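Local coordinates for fatty Acid Kinase (Fak) B3 protein (Streptococcus pneumoniae, PDB 6CNG), which binds linoleic acid and probably other long-chain fatty acids, and may play a role in lipid transport or fatty acid metabolism, at residues M21-C31 with I41-L50; V201-V210 with L221-S231. All coordinates share one frame; numbering follows the deposited sequence.

Interaction 1: M21-C31 with I41-L50. With EIC (linoleic acid), chain C.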
loop_
_atom_site.group_PDB
_atom_site.type_symbol
_atom_site.label_atom_id
_atom_site.label_comp_id
_atom_site.label_asym_id
_atom_site.label_seq_id
_atom_site.Cartn_x
_atom_site.Cartn_y
_atom_site.Cartn_z
ATOM N N MET A 21 19.579 19.945 8.617
ATOM C CA MET A 21 18.111 19.881 8.329
ATOM C C MET A 21 17.761 18.661 7.490
ATOM O O MET A 21 17.652 18.754 6.276
ATOM C CB MET A 21 17.670 21.141 7.593
ATOM C CG MET A 21 16.177 21.225 7.328
ATOM S SD MET A 21 15.179 21.799 8.723
ATOM C CE MET A 21 13.759 22.331 7.801
ATOM N N THR A 22 17.535 17.532 8.153
ATOM C CA THR A 22 17.385 16.249 7.490
ATOM C C THR A 22 15.967 15.729 7.653
ATOM O O THR A 22 15.265 16.058 8.613
ATOM C CB THR A 22 18.377 15.200 8.000
ATOM O OG1 THR A 22 18.134 14.911 9.368
ATOM C CG2 THR A 22 19.818 15.678 7.858
ATOM N N TRP A 23 15.553 14.955 6.661
ATOM C CA TRP A 23 14.217 14.389 6.570
ATOM C C TRP A 23 14.293 12.906 6.221
ATOM O O TRP A 23 15.115 12.483 5.407
ATOM C CB TRP A 23 13.420 15.046 5.453
ATOM C CG TRP A 23 13.337 16.489 5.514
ATOM C CD1 TRP A 23 14.295 17.367 5.187
ATOM C CD2 TRP A 23 12.206 17.248 5.894
ATOM N NE1 TRP A 23 13.845 18.639 5.344
ATOM C CE2 TRP A 23 12.557 18.587 5.788
ATOM C CE3 TRP A 23 10.933 16.921 6.328
ATOM C CZ2 TRP A 23 11.688 19.590 6.079
ATOM C CZ3 TRP A 23 10.073 17.916 6.619
ATOM C CH2 TRP A 23 10.443 19.233 6.488
ATOM N N LYS A 24 13.427 12.121 6.846
ATOM C CA LYS A 24 13.234 10.734 6.465
ATOM C C LYS A 24 11.749 10.477 6.229
ATOM O O LYS A 24 10.897 10.907 7.012
ATOM C CB LYS A 24 13.778 9.764 7.515
ATOM C CG LYS A 24 15.031 9.075 7.095
ATOM C CD LYS A 24 15.618 8.165 8.175
ATOM C CE LYS A 24 16.929 7.518 7.739
ATOM N NZ LYS A 24 17.513 6.528 8.712
ATOM N N ILE A 25 11.451 9.797 5.132
ATOM C CA ILE A 25 10.140 9.215 4.889
ATOM C C ILE A 25 10.288 7.714 5.075
ATOM O O ILE A 25 11.050 7.065 4.350
ATOM C CB ILE A 25 9.624 9.545 3.480
ATOM C CG1 ILE A 25 9.462 11.052 3.313
ATOM C CG2 ILE A 25 8.307 8.837 3.237
ATOM C CD1 ILE A 25 9.208 11.466 1.874
ATOM N N ILE A 26 9.564 7.178 6.049
ATOM C CA ILE A 26 9.606 5.763 6.399
ATOM C C ILE A 26 8.256 5.155 6.062
ATOM O O ILE A 26 7.220 5.779 6.268
ATOM C CB ILE A 26 9.926 5.561 7.892
ATOM C CG1 ILE A 26 11.105 6.423 8.308
ATOM C CG2 ILE A 26 10.219 4.106 8.153
ATOM C CD1 ILE A 26 11.459 6.341 9.758
ATOM N N ALA A 27 8.274 3.961 5.504
ATOM C CA ALA A 27 7.041 3.248 5.226
ATOM C C ALA A 27 7.274 1.770 5.473
ATOM O O ALA A 27 8.391 1.289 5.357
ATOM C CB ALA A 27 6.577 3.452 3.773
ATOM N N ASP A 28 6.224 1.052 5.825
ATOM C CA ASP A 28 6.353 -0.399 5.875
ATOM C C ASP A 28 6.170 -1.003 4.470
ATOM O O ASP A 28 5.851 -0.308 3.504
ATOM C CB ASP A 28 5.406 -0.973 6.933
ATOM C CG ASP A 28 3.936 -0.734 6.624
ATOM O OD1 ASP A 28 3.553 -0.817 5.426
ATOM O OD2 ASP A 28 3.161 -0.496 7.581
ATOM N N SER A 29 6.371 -2.318 4.351
ATOM C CA SER A 29 6.355 -2.964 3.036
ATOM C C SER A 29 4.928 -3.191 2.453
ATOM O O SER A 29 4.783 -3.877 1.424
ATOM C CB SER A 29 7.231 -4.214 3.057
ATOM O OG SER A 29 6.696 -5.219 3.858
ATOM N N GLY A 30 3.899 -2.582 3.047
ATOM C CA GLY A 30 2.654 -2.320 2.358
ATOM C C GLY A 30 2.751 -1.223 1.322
ATOM O O GLY A 30 1.813 -1.052 0.539
ATOM N N CYS A 31 3.847 -0.455 1.344
ATOM C CA CYS A 31 4.259 0.448 0.275
ATOM C C CYS A 31 5.101 -0.328 -0.726
ATOM O O CYS A 31 5.965 -1.119 -0.353
ATOM C CB CYS A 31 5.111 1.587 0.844
ATOM S SG CYS A 31 5.873 2.738 -0.330
ATOM N N ILE A 41 15.908 16.987 -1.494
ATOM C CA ILE A 41 17.214 17.215 -0.919
ATOM C C ILE A 41 17.119 16.964 0.565
ATOM O O ILE A 41 16.070 17.158 1.179
ATOM C CB ILE A 41 17.684 18.639 -1.240
ATOM C CG1 ILE A 41 17.831 18.778 -2.756
ATOM C CG2 ILE A 41 18.968 18.923 -0.561
ATOM C CD1 ILE A 41 18.084 20.139 -3.214
ATOM N N ASN A 42 18.205 16.475 1.135
ATOM C CA ASN A 42 18.268 16.164 2.559
ATOM C C ASN A 42 17.168 15.212 2.986
ATOM O O ASN A 42 16.756 15.247 4.132
ATOM C CB ASN A 42 18.203 17.419 3.440
ATOM C CG ASN A 42 19.306 18.406 3.135
ATOM O OD1 ASN A 42 20.313 18.070 2.549
ATOM N ND2 ASN A 42 19.112 19.630 3.542
ATOM N N THR A 43 16.683 14.374 2.075
ATOM C CA THR A 43 15.652 13.405 2.399
ATOM C C THR A 43 16.063 12.005 1.977
ATOM O O THR A 43 16.571 11.788 0.872
ATOM C CB THR A 43 14.324 13.756 1.733
ATOM O OG1 THR A 43 13.972 15.113 2.024
ATOM C CG2 THR A 43 13.225 12.840 2.242
ATOM N N THR A 44 15.801 11.061 2.863
ATOM C CA THR A 44 16.063 9.644 2.645
ATOM C C THR A 44 14.801 8.831 2.881
ATOM O O THR A 44 14.033 9.110 3.797
ATOM C CB THR A 44 17.169 9.191 3.582
ATOM O OG1 THR A 44 18.352 9.899 3.231
ATOM C CG2 THR A 44 17.433 7.716 3.457
ATOM N N PHE A 45 14.585 7.841 2.030
ATOM C CA PHE A 45 13.462 6.919 2.131
ATOM C C PHE A 45 13.923 5.576 2.672
ATOM O O PHE A 45 14.963 5.065 2.266
ATOM C CB PHE A 45 12.872 6.677 0.749
ATOM C CG PHE A 45 11.797 5.656 0.728
ATOM C CD1 PHE A 45 10.546 5.935 1.239
ATOM C CD2 PHE A 45 12.035 4.420 0.188
ATOM C CE1 PHE A 45 9.558 4.986 1.207
ATOM C CE2 PHE A 45 11.067 3.475 0.143
ATOM C CZ PHE A 45 9.812 3.753 0.644
ATOM N N VAL A 46 13.128 4.997 3.567
ATOM C CA VAL A 46 13.429 3.697 4.144
ATOM C C VAL A 46 12.150 2.898 4.180
ATOM O O VAL A 46 11.135 3.384 4.681
ATOM C CB VAL A 46 13.982 3.818 5.577
ATOM C CG1 VAL A 46 14.248 2.448 6.171
ATOM C CG2 VAL A 46 15.232 4.621 5.591
ATOM N N SER A 47 12.190 1.678 3.675
ATOM C CA SER A 47 11.089 0.764 3.882
ATOM C C SER A 47 11.420 -0.235 4.972
ATOM O O SER A 47 12.526 -0.792 5.025
ATOM C CB SER A 47 10.675 0.012 2.639
ATOM O OG SER A 47 9.358 -0.471 2.846
ATOM N N VAL A 48 10.432 -0.467 5.817
ATOM C CA VAL A 48 10.556 -1.379 6.953
ATOM C C VAL A 48 9.794 -2.651 6.616
ATOM O O VAL A 48 8.555 -2.643 6.521
ATOM C CB VAL A 48 10.053 -0.728 8.245
ATOM C CG1 VAL A 48 10.194 -1.706 9.405
ATOM C CG2 VAL A 48 10.782 0.561 8.487
ATOM N N PRO A 49 10.483 -3.776 6.449
ATOM C CA PRO A 49 9.822 -4.974 5.942
ATOM C C PRO A 49 8.939 -5.655 6.973
ATOM O O PRO A 49 9.275 -5.774 8.150
ATOM C CB PRO A 49 11.003 -5.872 5.567
ATOM C CG PRO A 49 12.050 -5.464 6.474
ATOM C CD PRO A 49 11.920 -4.010 6.670
ATOM N N LEU A 50 7.797 -6.115 6.505
ATOM C CA LEU A 50 7.083 -7.164 7.211
ATOM C C LEU A 50 7.650 -8.514 6.787
ATOM O O LEU A 50 8.451 -8.614 5.862
ATOM C CB LEU A 50 5.577 -7.090 6.926
ATOM C CG LEU A 50 4.840 -6.068 7.787
ATOM C CD1 LEU A 50 4.980 -4.672 7.251
ATOM C CD2 LEU A 50 3.394 -6.417 7.955
HETATM C C1 EIC C . 0.560 -8.322 9.183
HETATM C C2 EIC C . 0.257 -7.713 7.819
HETATM C C3 EIC C . -1.178 -7.890 7.375
HETATM C C4 EIC C . -1.500 -7.021 6.181
HETATM C C5 EIC C . -2.960 -7.112 5.792
HETATM C C6 EIC C . -3.314 -6.151 4.662
HETATM C C7 EIC C . -2.820 -6.611 3.284
HETATM C C8 EIC C . -3.057 -5.541 2.234
HETATM C C9 EIC C . -2.435 -6.012 0.941
HETATM C C10 EIC C . -3.150 -6.615 0.016
HETATM C C11 EIC C . -4.637 -6.901 0.178
HETATM C C12 EIC C . -5.276 -6.453 -1.130
HETATM C C13 EIC C . -6.326 -5.664 -1.218
HETATM C C14 EIC C . -7.049 -5.132 0.001
HETATM C C15 EIC C . -6.422 -3.836 0.509
HETATM C C16 EIC C . -7.203 -3.334 1.714
HETATM C C17 EIC C . -6.536 -2.150 2.351
HETATM C C18 EIC C . -7.327 -1.720 3.566
HETATM O O1 EIC C . 0.621 -7.605 10.219
HETATM O O2 EIC C . 0.749 -9.561 9.266
HETATM O O HOH W 1 17.909 12.181 5.287
#
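Two parallel strands of the N-terminal sheet of this DegV-family protein, 23-28 and 43-48, run together from Trp23 beside Thr43 to Asp28 beside Val48, and the residues that follow, 29-31 and 49-50, lead toward the fatty acid pocket. Backbone bonds alternate between the strands, from Trp23 N to Asn42 O (2.8 Å) down to Val48 N on Ala27 O (2.7 Å). Ala27 O is gripped twice: Val48 N meets it in the carbonyl plane, while Ser47 OG (3.2 Å) comes from above that plane. With OG anti to the Ser47 backbone N (chi1 -160°), the hydroxyl sits beside its own carbonyl carbon and within bonding distance of Ala27 O.

On the face shared by Trp23, Ile25 and Ala27, the Phe45 side chain crosses that of Ile25 at about a right angle, CD1 lying 4.2 Å from Ile25 CG2, and its ring meets Ala27 CB and Cys31 SG obliquely. Helix 143-157 packs against this side through Trp23, Thr43 and Cys31. On the other face Ile26 CG2 presses on Val48 CG2 at 3.6 Å, and helix 88-95 covers both residues.

Beyond the paired residues, Ser29 OG takes a nearly straight bond from Leu50 N (3.0 Å, 173°) and has Asp61 as a further partner. Asp28 OD1 accepts from Gly30 N in an Asx turn, and its OD2 bonds Ser113 and Ile106. Leu50 CD1 rests on Asp28 CB, whereas CD2 touches C2 of linoleic acid at 3.4 Å. The polar bonds of Ser29 and Asp28 thus probably hold the turn against which Leu50 lies, so that one methyl branch packs on protein and the other on the lipid near its carboxylate.

Interaction 2: V201-V210 with L221-S231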
loop_
_atom_site.group_PDB
_atom_site.type_symbol
_atom_site.label_atom_id
_atom_site.label_comp_id
_atom_site.label_asym_id
_atom_site.label_seq_id
_atom_site.Cartn_x
_atom_site.Cartn_y
_atom_site.Cartn_z
ATOM N N VAL A 201 -17.931 -15.510 -1.692
ATOM C CA VAL A 201 -18.679 -14.953 -2.819
ATOM C C VAL A 201 -17.780 -14.358 -3.891
ATOM O O VAL A 201 -18.279 -13.991 -4.954
ATOM C CB VAL A 201 -19.753 -13.912 -2.439
ATOM C CG1 VAL A 201 -20.956 -14.582 -1.781
ATOM C CG2 VAL A 201 -19.200 -12.870 -1.537
ATOM N N VAL A 202 -16.466 -14.301 -3.662
ATOM C CA VAL A 202 -15.507 -13.724 -4.602
ATOM C C VAL A 202 -14.252 -14.589 -4.649
ATOM O O VAL A 202 -14.085 -15.528 -3.876
ATOM C CB VAL A 202 -15.118 -12.277 -4.218
ATOM C CG1 VAL A 202 -16.313 -11.319 -4.376
ATOM C CG2 VAL A 202 -14.555 -12.252 -2.801
ATOM N N GLY A 203 -13.358 -14.245 -5.570
ATOM C CA GLY A 203 -12.105 -14.955 -5.721
ATOM C C GLY A 203 -12.239 -16.439 -6.009
ATOM O O GLY A 203 -11.246 -17.174 -5.912
ATOM N N LEU A 204 -13.442 -16.899 -6.374
ATOM C CA LEU A 204 -13.668 -18.310 -6.673
ATOM C C LEU A 204 -14.348 -18.481 -8.022
ATOM O O LEU A 204 -15.502 -18.082 -8.209
ATOM C CB LEU A 204 -14.494 -19.004 -5.585
ATOM C CG LEU A 204 -16.013 -18.819 -5.628
ATOM C CD1 LEU A 204 -16.695 -19.618 -4.521
ATOM C CD2 LEU A 204 -16.369 -17.339 -5.532
ATOM N N LEU A 205 -13.637 -19.109 -8.949
ATOM C CA LEU A 205 -14.235 -19.611 -10.180
ATOM C C LEU A 205 -14.880 -18.472 -10.977
ATOM O O LEU A 205 -16.099 -18.321 -11.067
ATOM C CB LEU A 205 -15.184 -20.775 -9.859
ATOM C CG LEU A 205 -14.510 -22.119 -9.488
ATOM C CD1 LEU A 205 -13.529 -22.016 -8.323
ATOM C CD2 LEU A 205 -15.555 -23.187 -9.180
ATOM N N ASN A 206 -13.992 -17.659 -11.549
ATOM C CA ASN A 206 -14.283 -16.602 -12.523
ATOM C C ASN A 206 -14.767 -15.300 -11.894
ATOM O O ASN A 206 -15.144 -14.398 -12.624
ATOM C CB ASN A 206 -15.257 -17.058 -13.622
ATOM C CG ASN A 206 -15.076 -16.283 -14.918
ATOM O OD1 ASN A 206 -14.050 -15.632 -15.097
ATOM N ND2 ASN A 206 -16.062 -16.349 -15.829
ATOM N N ILE A 207 -14.746 -15.160 -10.576
ATOM C CA ILE A 207 -15.306 -13.993 -9.910
ATOM C C ILE A 207 -14.205 -13.271 -9.143
ATOM O O ILE A 207 -13.678 -13.796 -8.154
ATOM C CB ILE A 207 -16.466 -14.378 -8.988
ATOM C CG1 ILE A 207 -17.641 -14.916 -9.817
ATOM C CG2 ILE A 207 -16.879 -13.208 -8.164
ATOM C CD1 ILE A 207 -18.147 -13.968 -10.884
ATOM N N ARG A 208 -13.881 -12.047 -9.579
ATOM C CA ARG A 208 -12.872 -11.218 -8.934
ATOM C C ARG A 208 -13.561 -10.195 -8.047
ATOM O O ARG A 208 -14.613 -9.665 -8.405
ATOM C CB ARG A 208 -12.000 -10.519 -9.971
ATOM C CG ARG A 208 -11.561 -11.450 -11.078
ATOM C CD ARG A 208 -10.469 -10.900 -11.963
ATOM N NE ARG A 208 -10.189 -11.845 -13.057
ATOM C CZ ARG A 208 -9.609 -11.539 -14.222
ATOM N NH1 ARG A 208 -9.222 -10.297 -14.485
ATOM N NH2 ARG A 208 -9.418 -12.486 -15.136
ATOM N N MET A 209 -12.986 -9.964 -6.872
ATOM C CA MET A 209 -13.523 -9.011 -5.914
ATOM C C MET A 209 -13.099 -7.600 -6.280
ATOM O O MET A 209 -11.916 -7.282 -6.289
ATOM C CB MET A 209 -13.005 -9.319 -4.523
ATOM C CG MET A 209 -13.524 -8.369 -3.488
ATOM S SD MET A 209 -12.887 -8.729 -1.869
ATOM C CE MET A 209 -13.781 -7.590 -0.814
ATOM N N VAL A 210 -14.068 -6.748 -6.528
ATOM C CA VAL A 210 -13.825 -5.335 -6.740
ATOM C C VAL A 210 -14.190 -4.639 -5.443
ATOM O O VAL A 210 -15.317 -4.754 -4.962
ATOM C CB VAL A 210 -14.669 -4.816 -7.906
ATOM C CG1 VAL A 210 -14.468 -3.368 -8.082
ATOM C CG2 VAL A 210 -14.314 -5.549 -9.167
ATOM N N LEU A 221 -16.529 -4.664 -0.114
ATOM C CA LEU A 221 -16.923 -5.091 -1.434
ATOM C C LEU A 221 -17.735 -4.022 -2.138
ATOM O O LEU A 221 -18.545 -3.322 -1.530
ATOM C CB LEU A 221 -17.770 -6.341 -1.299
ATOM C CG LEU A 221 -18.257 -6.951 -2.590
ATOM C CD1 LEU A 221 -17.130 -7.360 -3.464
ATOM C CD2 LEU A 221 -19.127 -8.120 -2.224
ATOM N N LEU A 222 -17.539 -3.942 -3.449
ATOM C CA LEU A 222 -18.230 -2.986 -4.290
ATOM C C LEU A 222 -18.910 -3.670 -5.459
ATOM O O LEU A 222 -20.044 -3.341 -5.815
ATOM C CB LEU A 222 -17.261 -1.969 -4.875
ATOM C CG LEU A 222 -16.563 -1.024 -3.918
ATOM C CD1 LEU A 222 -15.678 -0.127 -4.702
ATOM C CD2 LEU A 222 -17.517 -0.226 -3.094
ATOM N N GLN A 223 -18.203 -4.575 -6.109
ATOM C CA GLN A 223 -18.746 -5.287 -7.249
ATOM C C GLN A 223 -18.086 -6.646 -7.314
ATOM O O GLN A 223 -16.951 -6.830 -6.877
ATOM C CB GLN A 223 -18.528 -4.581 -8.600
ATOM C CG GLN A 223 -19.349 -3.331 -8.818
ATOM C CD GLN A 223 -19.286 -2.846 -10.253
ATOM O OE1 GLN A 223 -19.173 -3.650 -11.186
ATOM N NE2 GLN A 223 -19.351 -1.525 -10.437
ATOM N N LYS A 224 -18.833 -7.599 -7.817
ATOM C CA LYS A 224 -18.288 -8.863 -8.275
ATOM C C LYS A 224 -18.286 -8.770 -9.791
ATOM O O LYS A 224 -19.288 -8.367 -10.386
ATOM C CB LYS A 224 -19.170 -10.009 -7.787
ATOM C CG LYS A 224 -19.508 -9.954 -6.280
ATOM C CD LYS A 224 -20.626 -10.935 -5.867
ATOM C CE LYS A 224 -21.453 -10.437 -4.672
ATOM N NZ LYS A 224 -20.953 -10.884 -3.320
ATOM N N ALA A 225 -17.152 -9.044 -10.411
ATOM C CA ALA A 225 -17.061 -8.995 -11.864
ATOM C C ALA A 225 -16.655 -10.365 -12.366
ATOM O O ALA A 225 -15.667 -10.928 -11.888
ATOM C CB ALA A 225 -16.037 -7.971 -12.322
ATOM N N ARG A 226 -17.428 -10.898 -13.316
ATOM C CA ARG A 226 -17.159 -12.210 -13.899
ATOM C C ARG A 226 -16.237 -12.005 -15.089
ATOM O O ARG A 226 -16.689 -11.669 -16.191
ATOM C CB ARG A 226 -18.441 -12.912 -14.326
ATOM C CG ARG A 226 -18.200 -14.246 -15.045
ATOM C CD ARG A 226 -19.244 -15.277 -14.667
ATOM N NE ARG A 226 -18.777 -16.121 -13.573
ATOM C CZ ARG A 226 -19.527 -16.550 -12.557
ATOM N NH1 ARG A 226 -20.811 -16.218 -12.441
ATOM N NH2 ARG A 226 -18.974 -17.317 -11.635
ATOM N N GLY A 227 -14.948 -12.190 -14.862
ATOM C CA GLY A 227 -13.973 -12.206 -15.927
ATOM C C GLY A 227 -13.158 -10.925 -15.939
ATOM O O GLY A 227 -13.398 -10.002 -15.175
ATOM N N SER A 228 -12.190 -10.900 -16.836
ATOM C CA SER A 228 -11.283 -9.764 -16.905
ATOM C C SER A 228 -12.000 -8.533 -17.424
ATOM O O SER A 228 -12.202 -7.577 -16.679
ATOM C CB SER A 228 -10.092 -10.071 -17.804
ATOM O OG SER A 228 -9.339 -8.893 -18.049
ATOM N N LYS A 229 -12.412 -8.554 -18.694
ATOM C CA LYS A 229 -12.986 -7.359 -19.307
ATOM C C LYS A 229 -14.059 -6.722 -18.437
ATOM O O LYS A 229 -14.182 -5.494 -18.398
ATOM C CB LYS A 229 -13.532 -7.674 -20.702
ATOM C CG LYS A 229 -12.503 -8.348 -21.621
ATOM C CD LYS A 229 -11.196 -7.536 -21.768
ATOM C CE LYS A 229 -10.150 -8.239 -22.675
ATOM N NZ LYS A 229 -9.457 -9.415 -22.046
ATOM N N LYS A 230 -14.847 -7.542 -17.737
ATOM C CA LYS A 230 -15.778 -7.008 -16.750
ATOM C C LYS A 230 -15.039 -6.437 -15.543
ATOM O O LYS A 230 -15.526 -5.495 -14.917
ATOM C CB LYS A 230 -16.784 -8.082 -16.326
ATOM C CG LYS A 230 -17.520 -8.719 -17.476
ATOM C CD LYS A 230 -18.374 -7.734 -18.222
ATOM C CE LYS A 230 -18.997 -8.360 -19.469
ATOM N NZ LYS A 230 -19.404 -7.352 -20.509
ATOM N N SER A 231 -13.865 -6.973 -15.214
ATOM C CA SER A 231 -13.080 -6.408 -14.122
ATOM C C SER A 231 -12.583 -5.013 -14.474
ATOM O O SER A 231 -12.579 -4.108 -13.630
ATOM C CB SER A 231 -11.876 -7.301 -13.796
ATOM O OG SER A 231 -12.269 -8.502 -13.176
#
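The guanidinium of Arg226 carries Ile207 CD1 over the centre of one face, 3.3 Å above its plane, and has Leu205 O at its edge. That carbonyl accepts from Arg226 NH2 (3.1 Å, 157°) within 4° of the guanidinium plane. Bends at chi2 and chi3 fold the Arg226 chain back over Ile207, and the Asn206 side chain crosses that of Arg226 at about a right angle, with the amide plane turned 41° from the guanidinium. Arg208 offers one face to the backbone at the start of helix 228-242: Gly227 C lies over the centre and Ser228 N nearer the rim. Its extended chain runs past Ser231, whose OG approaches CD to 3.2 Å and bonds Gly227 O.

The two arginines project from opposite faces of an antiparallel hairpin, strands 207-213 and 219-226, with 219-226 at one edge of its sheet. Arg208 and Ala225 form a hydrogen-bonded pair. At Val210 a classic beta bulge sets Leu222 and Gln223 opposite one residue, and Val210 O accepts from both Leu222 N (2.8 Å) and Gln223 N (3.1 Å). Leu221 CD1 packs on Met209 CG at 3.7 Å and on Val202 CG1, while Lys224 crosses Val202 at about a right angle and ends beside Val201.

Interaction 1 and interaction 2 lie on opposite sides of the chain's centre, their own centres 35 Å apart and their nearest atoms about 17 Å apart, and they belong to different sheets. Linoleic acid lies between them. Interaction 1 contributes Leu50 directly to the pocket, with its side chain about 4 Å from that of Ser111, which hydrogen-bonds the ligand, and about 5 Å from that of Ser83, a probable binding residue by analogy with relatives. Interaction 2 lies away from the pocket residues: its closest side chain to the lipid, that of Met209, remains about 7 Å away. One contact therefore helps line the carboxylate end, while the other joins strands at the border of the second sheet.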